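Side-chain contact in chitin binding protein (Streptomyces lividans, PDB 5FTZ), which is a copper-dependent lytic polysaccharide monooxygenase of family AA10 that probably binds chitin and cleaves its chains oxidatively: residues Q107-N110 and S114-N117. Sequence-based numbering, arbitrary orientation.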
loop_
_atom_site.group_PDB
_atom_site.type_symbol
_atom_site.label_atom_id
_atom_site.label_comp_id
_atom_site.label_asym_id
_atom_site.label_seq_id
_atom_site.Cartn_x
_atom_site.Cartn_y
_atom_site.Cartn_z
ATOM N N GLN A 107 -9.787 34.004 -16.557
ATOM C CA GLN A 107 -9.437 34.525 -15.248
ATOM C C GLN A 107 -10.653 35.071 -14.492
ATOM O O GLN A 107 -10.507 35.517 -13.371
ATOM C CB GLN A 107 -8.411 35.645 -15.394
ATOM C CG GLN A 107 -7.120 35.197 -15.988
ATOM C CD GLN A 107 -6.065 36.245 -15.968
ATOM O OE1 GLN A 107 -5.818 36.881 -14.905
ATOM N NE2 GLN A 107 -5.329 36.336 -17.040
ATOM N N ASN A 108 -11.816 35.092 -15.126
ATOM C CA ASN A 108 -13.009 35.700 -14.563
ATOM C C ASN A 108 -14.050 34.733 -14.067
ATOM O O ASN A 108 -15.124 35.150 -13.664
ATOM C CB ASN A 108 -13.614 36.597 -15.642
ATOM C CG ASN A 108 -12.682 37.705 -15.996
ATOM O OD1 ASN A 108 -12.149 38.332 -15.118
ATOM N ND2 ASN A 108 -12.449 37.927 -17.276
ATOM N N HIS A 109 -13.767 33.442 -14.039
ATOM C CA HIS A 109 -14.728 32.468 -13.485
ATOM C C HIS A 109 -13.961 31.554 -12.540
ATOM O O HIS A 109 -12.715 31.715 -12.417
ATOM C CB HIS A 109 -15.432 31.719 -14.611
ATOM C CG HIS A 109 -14.638 30.636 -15.260
ATOM N ND1 HIS A 109 -15.232 29.591 -15.934
ATOM C CD2 HIS A 109 -13.300 30.399 -15.320
ATOM C CE1 HIS A 109 -14.301 28.746 -16.348
ATOM N NE2 HIS A 109 -13.123 29.235 -16.026
ATOM N N ASN A 110 -14.610 30.580 -11.943
ATOM C CA ASN A 110 -13.900 29.656 -11.051
ATOM C C ASN A 110 -13.050 28.698 -11.893
ATOM O O ASN A 110 -13.526 28.160 -12.879
ATOM C CB ASN A 110 -14.857 28.827 -10.256
ATOM C CG ASN A 110 -15.666 29.609 -9.243
ATOM O OD1 ASN A 110 -15.757 30.836 -9.258
ATOM N ND2 ASN A 110 -16.309 28.856 -8.407
ATOM N N SER A 114 -10.745 23.283 -18.381
ATOM C CA SER A 114 -10.525 23.986 -19.657
ATOM C C SER A 114 -9.492 25.109 -19.548
ATOM O O SER A 114 -8.905 25.543 -20.531
ATOM C CB SER A 114 -11.839 24.570 -20.160
ATOM O OG SER A 114 -12.533 25.357 -19.175
ATOM N N ASP A 115 -9.242 25.579 -18.305
ATOM C CA ASP A 115 -8.208 26.604 -18.072
ATOM C C ASP A 115 -6.803 26.059 -17.949
ATOM O O ASP A 115 -5.863 26.826 -18.051
ATOM C CB ASP A 115 -8.517 27.358 -16.793
ATOM C CG ASP A 115 -9.867 28.063 -16.861
ATOM O OD1 ASP A 115 -10.049 28.780 -17.876
ATOM O OD2 ASP A 115 -10.751 27.853 -15.940
ATOM N N LEU A 116 -6.688 24.765 -17.746
ATOM C CA LEU A 116 -5.453 24.123 -17.382
ATOM C C LEU A 116 -4.826 23.373 -18.528
ATOM O O LEU A 116 -5.539 22.754 -19.358
ATOM C CB LEU A 116 -5.670 23.171 -16.212
ATOM C CG LEU A 116 -5.920 23.801 -14.853
ATOM C CD1 LEU A 116 -6.588 22.807 -13.876
ATOM C CD2 LEU A 116 -4.626 24.379 -14.279
ATOM N N ASN A 117 -3.504 23.375 -18.608
ATOM C CA ASN A 117 -2.807 22.392 -19.394
ATOM C C ASN A 117 -2.856 21.101 -18.606
ATOM O O ASN A 117 -2.246 20.998 -17.510
ATOM C CB ASN A 117 -1.392 22.882 -19.656
ATOM C CG ASN A 117 -0.562 21.877 -20.424
ATOM O OD1 ASN A 117 -0.926 20.728 -20.612
ATOM N ND2 ASN A 117 0.575 22.352 -20.888
#
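A histidine-carboxylate hydrogen bond between His109 and Asp115 ties together the long connection that runs from strand 93-100 to strand 122-125 in the immunoglobulin-like beta-sandwich of this AA10 enzyme. The evidence is one short polar contact: His109 NE2 donates to Asp115 OD2 at 2.7 Å, with an N-H...O angle of 155°. OD2 accepts through its syn lone pair, the one on the side of OD1, and lies close to the imidazole plane. That the oxygen is centred on NE2 follows from its equal 3.7 Å separations from His109 CD2 and CE1. The two flat groups are nevertheless turned almost perpendicular, 89° between planes, so the carboxylate stands upright against the ring edge instead of lying coplanar with it. The two side chains approach each other from opposite directions; in His109 a chi1 of 78° sets CG between the backbone N and the carbonyl carbon, from where the ring extends across to the aspartate.

Asp115, which is buried, has further partners: OD2 also accepts from Ala112 N, between the two segments, and OD1 accepts from Asn106 N, just ahead of 107-110. One carboxylate thus gathers two backbone amides and an imidazole, which fixes its rotation and probably stabilises its negative charge. A leucine in place of His109 would probably leave OD2 without its side-chain donor and weaken the tie between 107-110 and 114-117. Copper is bound elsewhere, by His1 and His91 and at a second site by His158 and Asp159. The carbonyl oxygen of Asn110 lies over a face of the imidazole, with Asn110 O 3.3 Å from His109 CD2.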